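Local coordinates for biofilm growth-associated repressor (Xylella fastidiosa, PDB 3PQK), which represses transcription of its own operon by binding a palindromic AT-rich sequence across the -10 region of the blh promoter, at residues R25-C30 with Q44-G49; T31-E36 with A90-F95; G58-R61 with I65-T68. One frame throughout, in Å; residues are numbered along the deposited sequence.

Interaction 1: R25-C30 with Q44-G49; sequences RLMLVC and QQIGIG
The end of the first helix of the predicted DNA-binding helix-turn-helix, residues 39-46, and the turn that follows it rest on helix 23-33 through Met27, a selenomethionine here, and Ile46. These two residues also mark the nearest backbone approach, with Met27 CA and Ile46 CA 6.7 Å apart. Both side chains leave the backbone heading for the other segment. Ile46 CG2 lies against the Met27 chain, 3.8 Å from Met27 CB and again 3.8 Å from Met27 SE, with Met27 CE slightly farther off. The bend at the Met27 SE bond (chi3 -77°) swings the terminal methyl on to the turn, where Met27 CE lies 3.9 Å from Ile48 CG1 and a little farther from Ile48 CD1; the two side chains cross at about a right angle. The CG1 branch of Ile46 passes Met27 CB and ends in CD1, which reaches Leu28, with Ile46 CD1 to Leu28 CD2 at 3.8 Å, again with the side chains nearly perpendicular.

In the winged-helix fold of ArsR-type repressors, this is where the helix preceding the turn is seated on the helical core. Gly47 breaks the helix by taking positive phi (74°), after which the chain runs extended through Ile48, so that Ile46 and Ile48 both direct their CB atoms at helix 23-33. No hydrogen bond crosses between the segments, and the 192 Å² they bury together comes from apolar side-chain contact. Leu28 also touches Leu57 and Leu60 of helix 52-62, the second helix of the motif, and therefore contacts both of its helices. Met27 packs in addition on Met6 of the second subunit, which brings the dimer partner up to this buried contact.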
ATOM      1  N   ARG B  25      -5.588   8.407  -8.177  1.00 24.36           N
ATOM      2  CA  ARG B  25      -5.422   8.679  -6.735  1.00 23.25           C
ATOM      3  C   ARG B  25      -3.958   8.637  -6.346  1.00 22.80           C
ATOM      4  O   ARG B  25      -3.495   9.507  -5.619  1.00 22.61           O
ATOM      5  CB  ARG B  25      -6.213   7.695  -5.881  1.00 23.09           C
ATOM      6  CG  ARG B  25      -7.693   7.916  -5.962  1.00 30.35           C
ATOM      7  CD  ARG B  25      -8.433   6.830  -5.216  1.00 30.22           C
ATOM      8  NE  ARG B  25      -9.756   6.609  -5.783  1.00 36.30           N
ATOM      9  CZ  ARG B  25     -10.460   5.488  -5.663  1.00 48.35           C
ATOM     10  NH1 ARG B  25      -9.969   4.454  -4.988  1.00 20.71           N
ATOM     11  NH2 ARG B  25     -11.660   5.392  -6.214  1.00 41.75           N
ATOM     12  N   LEU B  26      -3.207   7.675  -6.883  1.00 21.82           N
ATOM     13  CA  LEU B  26      -1.782   7.602  -6.606  1.00 22.42           C
ATOM     14  C   LEU B  26      -0.982   8.814  -7.111  1.00 24.89           C
ATOM     15  O   LEU B  26      -0.138   9.327  -6.380  1.00 21.93           O
ATOM     16  CB  LEU B  26      -1.187   6.295  -7.123  1.00 22.09           C
ATOM     17  CG  LEU B  26      -1.492   5.104  -6.235  1.00 28.32           C
ATOM     18  CD1 LEU B  26      -1.132   3.800  -6.940  1.00 30.02           C
ATOM     19  CD2 LEU B  26      -0.722   5.205  -4.919  1.00 29.23           C
HETATM   20  N   MSE B  27      -1.262   9.263  -8.338  1.00 22.26           N
HETATM   21  CA  MSE B  27      -0.572  10.427  -8.927  1.00 23.67           C
HETATM   22  C   MSE B  27      -0.881  11.667  -8.080  1.00 25.87           C
HETATM   23  O   MSE B  27       0.032  12.385  -7.698  1.00 27.45           O
HETATM   24  CB  MSE B  27      -1.002  10.626 -10.385  1.00 26.78           C
HETATM   25  CG  MSE B  27      -0.538   9.510 -11.314  1.00 36.51           C
HETATM   26 SE   MSE B  27      -1.010   9.821 -13.194  1.00 49.48          SE
HETATM   27  CE  MSE B  27      -2.827   9.400 -13.245  1.00 44.81           C
ATOM     28  N   LEU B  28      -2.137  11.797  -7.635  1.00 20.56           N
ATOM     29  CA  LEU B  28      -2.579  12.881  -6.777  1.00 18.18           C
ATOM     30  C   LEU B  28      -1.854  12.895  -5.439  1.00 20.95           C
ATOM     31  O   LEU B  28      -1.301  13.907  -5.081  1.00 19.78           O
ATOM     32  CB  LEU B  28      -4.113  12.813  -6.595  1.00 17.91           C
ATOM     33  CG  LEU B  28      -4.931  13.252  -7.813  1.00 22.85           C
ATOM     34  CD1 LEU B  28      -6.393  12.886  -7.646  1.00 20.65           C
ATOM     35  CD2 LEU B  28      -4.784  14.765  -8.070  1.00 26.71           C
ATOM     36  N   VAL B  29      -1.828  11.778  -4.703  1.00 18.11           N
ATOM     37  CA  VAL B  29      -1.160  11.742  -3.395  1.00 18.35           C
ATOM     38  C   VAL B  29       0.350  11.937  -3.480  1.00 23.72           C
ATOM     39  O   VAL B  29       0.915  12.706  -2.706  1.00 20.70           O
ATOM     40  CB  VAL B  29      -1.626  10.584  -2.465  1.00 21.33           C
ATOM     41  CG1 VAL B  29      -3.130  10.669  -2.192  1.00 20.22           C
ATOM     42  CG2 VAL B  29      -1.273   9.216  -3.050  1.00 21.27           C
ATOM     43  N   CYS B  30       0.995  11.332  -4.486  1.00 24.74           N
ATOM     44  CA  CYS B  30       2.438  11.550  -4.659  1.00 25.87           C
ATOM     45  C   CYS B  30       2.756  13.010  -5.002  1.00 27.29           C
ATOM     46  O   CYS B  30       3.715  13.553  -4.461  1.00 25.48           O
ATOM     47  CB  CYS B  30       3.031  10.584  -5.681  1.00 27.51           C
ATOM     48  SG  CYS B  30       3.562   9.020  -4.956  1.00 32.30           S
ATOM     49  N   GLN B  44      -2.749  20.235 -14.498  1.00 42.67           N
ATOM     50  CA  GLN B  44      -1.592  20.467 -15.365  1.00 43.09           C
ATOM     51  C   GLN B  44      -0.451  19.513 -15.098  1.00 47.53           C
ATOM     52  O   GLN B  44       0.096  18.954 -16.048  1.00 48.19           O
ATOM     53  CB  GLN B  44      -1.109  21.926 -15.280  1.00 44.93           C
ATOM     54  CG  GLN B  44      -2.126  22.949 -15.802  1.00 66.91           C
ATOM     55  CD  GLN B  44      -2.475  22.747 -17.257  1.00 85.10           C
ATOM     56  OE1 GLN B  44      -1.615  22.818 -18.145  1.00 80.60           O
ATOM     57  NE2 GLN B  44      -3.745  22.467 -17.523  1.00 74.87           N
ATOM     58  N   GLN B  45      -0.084  19.321 -13.819  1.00 43.32           N
ATOM     59  CA  GLN B  45       1.017  18.438 -13.422  1.00 42.80           C
ATOM     60  C   GLN B  45       0.782  16.923 -13.685  1.00 46.34           C
ATOM     61  O   GLN B  45       1.740  16.190 -13.917  1.00 45.31           O
ATOM     62  CB  GLN B  45       1.361  18.669 -11.944  1.00 44.14           C
ATOM     63  CG  GLN B  45       2.806  18.315 -11.592  1.00 65.78           C
ATOM     64  CD  GLN B  45       3.221  18.771 -10.209  1.00 94.27           C
ATOM     65  OE1 GLN B  45       2.769  19.802  -9.689  1.00 90.57           O
ATOM     66  NE2 GLN B  45       4.118  18.019  -9.583  1.00 90.50           N
ATOM     67  N   ILE B  46      -0.468  16.465 -13.605  1.00 43.21           N
ATOM     68  CA  ILE B  46      -0.816  15.041 -13.713  1.00 44.08           C
ATOM     69  C   ILE B  46      -1.417  14.680 -15.075  1.00 49.51           C
ATOM     70  O   ILE B  46      -1.339  13.527 -15.486  1.00 51.19           O
ATOM     71  CB  ILE B  46      -1.706  14.639 -12.490  1.00 47.48           C
ATOM     72  CG1 ILE B  46      -0.902  14.684 -11.187  1.00 47.03           C
ATOM     73  CG2 ILE B  46      -2.428  13.297 -12.644  1.00 49.85           C
ATOM     74  CD1 ILE B  46      -1.638  15.353 -10.101  1.00 56.26           C
ATOM     75  N   GLY B  47      -1.967  15.663 -15.774  1.00 44.74           N
ATOM     76  CA  GLY B  47      -2.562  15.451 -17.087  1.00 44.67           C
ATOM     77  C   GLY B  47      -3.900  14.748 -17.037  1.00 50.79           C
ATOM     78  O   GLY B  47      -4.231  13.987 -17.945  1.00 50.83           O
ATOM     79  N   ILE B  48      -4.667  14.987 -15.966  1.00 48.56           N
ATOM     80  CA  ILE B  48      -6.008  14.447 -15.784  1.00 49.46           C
ATOM     81  C   ILE B  48      -6.954  15.651 -15.628  1.00 55.28           C
ATOM     82  O   ILE B  48      -6.717  16.513 -14.777  1.00 56.16           O
ATOM     83  CB  ILE B  48      -6.065  13.463 -14.564  1.00 52.80           C
ATOM     84  CG1 ILE B  48      -5.140  12.207 -14.754  1.00 53.11           C
ATOM     85  CG2 ILE B  48      -7.515  13.069 -14.194  1.00 52.99           C
ATOM     86  CD1 ILE B  48      -5.597  11.093 -15.769  1.00 56.89           C
ATOM     87  N   GLY B  49      -7.994  15.706 -16.451  1.00 51.57           N
ATOM     88  CA  GLY B  49      -8.963  16.795 -16.418  1.00 51.18           C
ATOM     89  C   GLY B  49     -10.201  16.464 -15.619  1.00 54.27           C
ATOM     90  O   GLY B  49     -10.144  15.655 -14.696  1.00 54.38           O
TER

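Interaction 2: T31-E36 with A90-F95; sequences TLVEGE and ALYTIF
The segments on helices 23-33 and 84-96 come closest at Val33 and Tyr92, whose CA atoms are 7.4 Å apart, and Gly35, with positive phi, is the first residue to leave helical angles. Within 90-95, Tyr92 alone meets the other segment, and Val33 and Glu34 touch different parts of its side chain. Val33 lies over one face of the ring: its CG1 methyl is 3.8 Å from the centroid of the Tyr92 ring and only 16° off the ring normal, a CH-pi contact. Within the ring its nearest atom is CG, at 3.7 Å from Val33 CG1, which places the methyl toward the CB side of the ring and away from the hydroxyl. Val33 CG2 continues the packing down the stem, 4.0 Å from Tyr92 CB. With CG of Tyr92 anti to the backbone nitrogen (chi1 -180°), the ring is carried across to Val33 and Glu34.

Glu34 approaches at the ring's edge, near its plane. Its chain is extended beyond CG, and the carboxylate stands almost perpendicular to the ring, the planes 89° apart. Tyr92 OH donates to Glu34 OE2 over 2.5 Å, entering on the anti lone pair, the one turned away from the other carboxylate oxygen. In the winged-helix fold the contact joins the helix preceding the predicted helix-turn-helix to helix 84-96, which lies at the subunit interface: Ala90 packs on Ala90 of the second subunit, and Phe95 makes a cation-pi contact with Lys83 of that subunit. At the protein surface the phenol is thus fixed twice, its rotation limited by the methyl over its face and its hydroxyl tied to a carboxylate, an acceptor that would probably polarise the O-H.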
ATOM      1  N   THR B  31       1.905  13.668  -5.831  1.00 24.97           N
ATOM      2  CA  THR B  31       2.091  15.096  -6.170  1.00 24.10           C
ATOM      3  C   THR B  31       1.981  15.956  -4.900  1.00 27.59           C
ATOM      4  O   THR B  31       2.801  16.859  -4.686  1.00 26.36           O
ATOM      5  CB  THR B  31       1.083  15.545  -7.255  1.00 26.99           C
ATOM      6  OG1 THR B  31       1.151  14.659  -8.377  1.00 24.95           O
ATOM      7  CG2 THR B  31       1.317  16.987  -7.724  1.00 25.60           C
ATOM      8  N   LEU B  32       1.011  15.617  -4.022  1.00 22.39           N
ATOM      9  CA  LEU B  32       0.755  16.346  -2.778  1.00 21.66           C
ATOM     10  C   LEU B  32       1.783  16.190  -1.679  1.00 24.72           C
ATOM     11  O   LEU B  32       1.788  16.957  -0.729  1.00 25.37           O
ATOM     12  CB  LEU B  32      -0.667  16.114  -2.267  1.00 21.85           C
ATOM     13  CG  LEU B  32      -1.807  16.609  -3.167  1.00 26.56           C
ATOM     14  CD1 LEU B  32      -3.128  16.065  -2.666  1.00 26.96           C
ATOM     15  CD2 LEU B  32      -1.884  18.166  -3.196  1.00 27.81           C
ATOM     16  N   VAL B  33       2.671  15.221  -1.801  1.00 23.60           N
ATOM     17  CA  VAL B  33       3.797  15.024  -0.862  1.00 23.19           C
ATOM     18  C   VAL B  33       4.699  16.276  -0.967  1.00 29.96           C
ATOM     19  O   VAL B  33       5.208  16.768   0.033  1.00 32.31           O
ATOM     20  CB  VAL B  33       4.561  13.715  -1.234  1.00 26.48           C
ATOM     21  CG1 VAL B  33       5.934  13.640  -0.564  1.00 26.03           C
ATOM     22  CG2 VAL B  33       3.724  12.487  -0.891  1.00 26.17           C
ATOM     23  N   GLU B  34       4.830  16.803  -2.179  1.00 27.52           N
ATOM     24  CA  GLU B  34       5.635  17.970  -2.522  1.00 27.82           C
ATOM     25  C   GLU B  34       5.057  19.314  -2.058  1.00 32.88           C
ATOM     26  O   GLU B  34       5.818  20.274  -1.879  1.00 31.54           O
ATOM     27  CB  GLU B  34       5.952  17.959  -4.011  1.00 28.73           C
ATOM     28  CG  GLU B  34       6.876  16.794  -4.363  1.00 41.15           C
ATOM     29  CD  GLU B  34       6.985  16.426  -5.825  1.00 62.97           C
ATOM     30  OE1 GLU B  34       6.395  17.130  -6.675  1.00 60.97           O
ATOM     31  OE2 GLU B  34       7.692  15.438  -6.126  1.00 63.94           O
ATOM     32  N   GLY B  35       3.755  19.351  -1.766  1.00 27.66           N
ATOM     33  CA  GLY B  35       3.114  20.558  -1.267  1.00 27.48           C
ATOM     34  C   GLY B  35       1.650  20.670  -1.617  1.00 32.46           C
ATOM     35  O   GLY B  35       1.076  19.746  -2.204  1.00 32.71           O
ATOM     36  N   GLU B  36       1.045  21.807  -1.253  1.00 28.05           N
ATOM     37  CA  GLU B  36      -0.371  22.126  -1.488  1.00 26.74           C
ATOM     38  C   GLU B  36      -0.563  22.604  -2.905  1.00 28.21           C
ATOM     39  O   GLU B  36       0.205  23.453  -3.359  1.00 26.62           O
ATOM     40  CB  GLU B  36      -0.844  23.239  -0.533  1.00 28.00           C
ATOM     41  CG  GLU B  36      -0.621  22.944   0.943  1.00 38.69           C
ATOM     42  CD  GLU B  36      -1.224  23.916   1.941  1.00 71.96           C
ATOM     43  OE1 GLU B  36      -1.917  24.870   1.517  1.00 72.29           O
ATOM     44  OE2 GLU B  36      -1.013  23.711   3.159  1.00 70.03           O
ATOM     45  N   ALA B  90       5.732   6.775   2.102  1.00 25.24           N
ATOM     46  CA  ALA B  90       6.504   5.571   1.766  1.00 24.76           C
ATOM     47  C   ALA B  90       6.349   5.213   0.306  1.00 26.24           C
ATOM     48  O   ALA B  90       7.324   4.814  -0.316  1.00 24.69           O
ATOM     49  CB  ALA B  90       6.071   4.395   2.630  1.00 26.09           C
ATOM     50  N   LEU B  91       5.129   5.330  -0.244  1.00 22.10           N
ATOM     51  CA  LEU B  91       4.879   5.057  -1.666  1.00 21.26           C
ATOM     52  C   LEU B  91       5.661   6.075  -2.525  1.00 26.93           C
ATOM     53  O   LEU B  91       6.184   5.710  -3.586  1.00 27.21           O
ATOM     54  CB  LEU B  91       3.374   5.158  -1.991  1.00 20.22           C
ATOM     55  CG  LEU B  91       2.440   4.083  -1.413  1.00 24.13           C
ATOM     56  CD1 LEU B  91       0.981   4.553  -1.468  1.00 23.42           C
ATOM     57  CD2 LEU B  91       2.598   2.726  -2.165  1.00 27.45           C
ATOM     58  N   TYR B  92       5.761   7.345  -2.054  1.00 25.30           N
ATOM     59  CA  TYR B  92       6.512   8.398  -2.766  1.00 26.16           C
ATOM     60  C   TYR B  92       7.971   7.989  -2.869  1.00 30.76           C
ATOM     61  O   TYR B  92       8.476   7.856  -3.993  1.00 32.42           O
ATOM     62  CB  TYR B  92       6.387   9.774  -2.078  1.00 27.88           C
ATOM     63  CG  TYR B  92       7.145  10.886  -2.785  1.00 30.92           C
ATOM     64  CD1 TYR B  92       6.608  11.524  -3.903  1.00 32.48           C
ATOM     65  CD2 TYR B  92       8.374  11.331  -2.310  1.00 32.66           C
ATOM     66  CE1 TYR B  92       7.296  12.543  -4.556  1.00 33.44           C
ATOM     67  CE2 TYR B  92       9.067  12.363  -2.949  1.00 33.96           C
ATOM     68  CZ  TYR B  92       8.519  12.968  -4.069  1.00 39.36           C
ATOM     69  OH  TYR B  92       9.186  13.981  -4.710  1.00 42.85           O
ATOM     70  N   THR B  93       8.614   7.712  -1.707  1.00 25.28           N
ATOM     71  CA  THR B  93      10.030   7.307  -1.596  1.00 25.66           C
ATOM     72  C   THR B  93      10.356   6.032  -2.402  1.00 27.79           C
ATOM     73  O   THR B  93      11.387   5.976  -3.075  1.00 27.60           O
ATOM     74  CB  THR B  93      10.432   7.133  -0.113  1.00 36.87           C
ATOM     75  OG1 THR B  93      10.141   8.331   0.614  1.00 33.30           O
ATOM     76  CG2 THR B  93      11.912   6.791   0.059  1.00 40.89           C
ATOM     77  N   ILE B  94       9.497   5.011  -2.321  1.00 22.04           N
ATOM     78  CA  ILE B  94       9.754   3.747  -3.024  1.00 21.87           C
ATOM     79  C   ILE B  94       9.523   3.872  -4.526  1.00 26.51           C
ATOM     80  O   ILE B  94      10.333   3.368  -5.301  1.00 25.52           O
ATOM     81  CB  ILE B  94       8.929   2.573  -2.417  1.00 24.71           C
ATOM     82  CG1 ILE B  94       9.288   2.318  -0.932  1.00 24.14           C
ATOM     83  CG2 ILE B  94       9.099   1.291  -3.244  1.00 24.66           C
ATOM     84  CD1 ILE B  94       8.124   1.653  -0.120  1.00 26.15           C
ATOM     85  N   PHE B  95       8.401   4.498  -4.939  1.00 23.67           N
ATOM     86  CA  PHE B  95       8.017   4.538  -6.348  1.00 24.40           C
ATOM     87  C   PHE B  95       8.098   5.876  -7.089  1.00 32.92           C
ATOM     88  O   PHE B  95       8.793   5.960  -8.104  1.00 33.28           O
ATOM     89  CB  PHE B  95       6.607   3.926  -6.527  1.00 25.34           C
ATOM     90  CG  PHE B  95       6.444   2.522  -5.996  1.00 25.94           C
ATOM     91  CD1 PHE B  95       6.896   1.423  -6.730  1.00 26.74           C
ATOM     92  CD2 PHE B  95       5.811   2.289  -4.773  1.00 27.72           C
ATOM     93  CE1 PHE B  95       6.748   0.123  -6.246  1.00 26.56           C
ATOM     94  CE2 PHE B  95       5.637   0.982  -4.299  1.00 29.93           C
ATOM     95  CZ  PHE B  95       6.106  -0.094  -5.042  1.00 27.49           C
TER

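Interaction 3: G58-R61 with I65-T68; sequences GVLR and IVET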
ATOM      1  N   GLY B  58     -12.255  13.871  -4.541  1.00 31.04           N
ATOM      2  CA  GLY B  58     -13.483  13.661  -3.774  1.00 31.22           C
ATOM      3  C   GLY B  58     -13.368  12.390  -2.957  1.00 33.52           C
ATOM      4  O   GLY B  58     -13.458  12.454  -1.735  1.00 35.15           O
ATOM      5  N   VAL B  59     -12.998  11.265  -3.610  1.00 29.38           N
ATOM      6  CA  VAL B  59     -12.733   9.964  -2.950  1.00 28.03           C
ATOM      7  C   VAL B  59     -11.638  10.098  -1.872  1.00 27.75           C
ATOM      8  O   VAL B  59     -11.824   9.636  -0.762  1.00 27.65           O
ATOM      9  CB  VAL B  59     -12.400   8.836  -3.962  1.00 31.87           C
ATOM     10  CG1 VAL B  59     -11.942   7.556  -3.252  1.00 31.10           C
ATOM     11  CG2 VAL B  59     -13.587   8.550  -4.884  1.00 32.00           C
ATOM     12  N   LEU B  60     -10.518  10.756  -2.189  1.00 23.48           N
ATOM     13  CA  LEU B  60      -9.379  10.941  -1.264  1.00 21.63           C
ATOM     14  C   LEU B  60      -9.733  11.791  -0.075  1.00 26.10           C
ATOM     15  O   LEU B  60      -9.149  11.626   0.994  1.00 25.97           O
ATOM     16  CB  LEU B  60      -8.182  11.580  -2.023  1.00 20.87           C
ATOM     17  CG  LEU B  60      -7.445  10.669  -3.014  1.00 23.33           C
ATOM     18  CD1 LEU B  60      -6.438  11.475  -3.842  1.00 20.49           C
ATOM     19  CD2 LEU B  60      -6.745   9.469  -2.285  1.00 24.91           C
ATOM     20  N   ARG B  61     -10.641  12.765  -0.272  1.00 27.87           N
ATOM     21  CA  ARG B  61     -11.125  13.660   0.787  1.00 27.11           C
ATOM     22  C   ARG B  61     -12.062  12.871   1.687  1.00 29.03           C
ATOM     23  O   ARG B  61     -11.936  12.961   2.905  1.00 27.80           O
ATOM     24  CB  ARG B  61     -11.856  14.884   0.194  1.00 29.13           C
ATOM     25  CG  ARG B  61     -11.172  16.225   0.417  1.00 36.16           C
ATOM     26  CD  ARG B  61     -12.061  17.380  -0.025  1.00 37.90           C
ATOM     27  NE  ARG B  61     -12.450  18.273   1.079  1.00 44.65           N
ATOM     28  CZ  ARG B  61     -13.619  18.913   1.147  1.00 52.50           C
ATOM     29  NH1 ARG B  61     -14.540  18.721   0.219  1.00 39.40           N
ATOM     30  NH2 ARG B  61     -13.887  19.718   2.173  1.00 28.84           N
ATOM     31  N   ILE B  65      -7.700  11.273   3.447  1.00 24.27           N
ATOM     32  CA  ILE B  65      -6.296  11.264   2.993  1.00 23.58           C
ATOM     33  C   ILE B  65      -5.853  12.661   2.538  1.00 26.80           C
ATOM     34  O   ILE B  65      -4.697  13.051   2.721  1.00 28.36           O
ATOM     35  CB  ILE B  65      -6.112  10.162   1.891  1.00 26.22           C
ATOM     36  CG1 ILE B  65      -6.357   8.739   2.494  1.00 26.64           C
ATOM     37  CG2 ILE B  65      -4.707  10.222   1.240  1.00 28.67           C
ATOM     38  CD1 ILE B  65      -6.542   7.634   1.437  1.00 33.03           C
ATOM     39  N   VAL B  66      -6.784  13.404   1.935  1.00 21.10           N
ATOM     40  CA  VAL B  66      -6.555  14.744   1.451  1.00 20.56           C
ATOM     41  C   VAL B  66      -7.616  15.660   2.098  1.00 26.40           C
ATOM     42  O   VAL B  66      -8.720  15.222   2.406  1.00 23.94           O
ATOM     43  CB  VAL B  66      -6.594  14.768  -0.111  1.00 23.95           C
ATOM     44  CG1 VAL B  66      -6.634  16.194  -0.665  1.00 23.91           C
ATOM     45  CG2 VAL B  66      -5.409  13.996  -0.699  1.00 22.54           C
ATOM     46  N   GLU B  67      -7.268  16.921   2.283  1.00 24.95           N
ATOM     47  CA  GLU B  67      -8.158  17.957   2.791  1.00 25.08           C
ATOM     48  C   GLU B  67      -7.916  19.265   2.009  1.00 29.94           C
ATOM     49  O   GLU B  67      -6.933  19.371   1.264  1.00 28.58           O
ATOM     50  CB  GLU B  67      -7.953  18.158   4.295  1.00 25.87           C
ATOM     51  CG  GLU B  67      -6.545  18.559   4.710  1.00 34.82           C
ATOM     52  CD  GLU B  67      -6.412  18.833   6.194  1.00 55.37           C
ATOM     53  OE1 GLU B  67      -7.454  18.860   6.887  1.00 42.55           O
ATOM     54  OE2 GLU B  67      -5.270  19.015   6.670  1.00 60.11           O
ATOM     55  N   THR B  68      -8.777  20.254   2.209  1.00 26.52           N
ATOM     56  CA  THR B  68      -8.640  21.543   1.548  1.00 27.65           C
ATOM     57  C   THR B  68      -8.182  22.622   2.518  1.00 34.00           C
ATOM     58  O   THR B  68      -8.360  22.515   3.745  1.00 32.89           O
ATOM     59  CB  THR B  68      -9.918  21.940   0.775  1.00 34.88           C
ATOM     60  OG1 THR B  68     -10.991  22.143   1.703  1.00 32.81           O
ATOM     61  CG2 THR B  68     -10.298  20.934  -0.315  1.00 33.56           C
TER
HETATM   62  O   HOH W   1     -10.428  14.768   4.054  1.00 28.20           O
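Two backbone hydrogen bonds converge on a single carbonyl: Leu60 O accepts from Ile65 N at 2.9 Å and from Val66 N at 3.1 Å. They are not equivalent. The Ile65 donor lies nearly in line with the carbonyl bond (C=O...N 178°), whereas the Val66 donor sits well above the carbonyl plane, 56° out of it. A CA-H...O contact adds to them, from Arg61 CA to Val66 O at 3.3 Å with an angle of 167° at the hydrogen. A water lies between Arg61 O and Val66 O, but its bond to Val66 O is implausibly short and so doubtful.

Apolar contacts follow the same two residues of the 65-68 segment. Leu60 CB lies 3.9 Å from Val66 CG2, and the Leu60 CD2 branch is 4.1 Å from Ile65 CG2. All three side chains are buried, and Leu60 also reaches Val29 of helix 23-33.

The remaining contacts are van der Waals ones made by the Arg61 side chain. Its CG passes 3.3 Å from Val66 O, and a bend at chi3 turns the guanidinium so that one face meets the Thr68 CG2 methyl, 3.7 Å from Arg61 NE. The two side chains cross at about a right angle.

Glu67 pairs through backbone hydrogen bonds with Arg78 of the antiparallel strand 76-79 and through a salt bridge to its side chain. The arrangement is that of a winged helix, in which the second helix of the predicted helix-turn-helix, which serves as recognition helix in related repressors, passes through a short turn into the first strand of the wing.

Helix 23-33 joins the three contacts. Interactions 1 and 2 use successive turns of it, with centres 11 Å apart, and meet where Ile46 CD1 lies 3.4 Å from Thr31 OG1 and where Cys30 O lies 3.6 Å from Tyr92 CD1. Interaction 3, centred 13 Å from interaction 1, touches the same helix at Leu28 CB to Leu60 CD1, 3.8 Å, and reaches interaction 2 through Leu32 CD1 and Val66 CG2, 3.7 Å apart. The predicted helix-turn-helix thus packs on the helix of Cys30, whose disulfide to Cys96 of helix 84-96, seen here, is consistent with BigR's redox switch; residues of interactions 1 and 2 flank Cys30. The second subunit touches interactions 1 and 2 but not interaction 3.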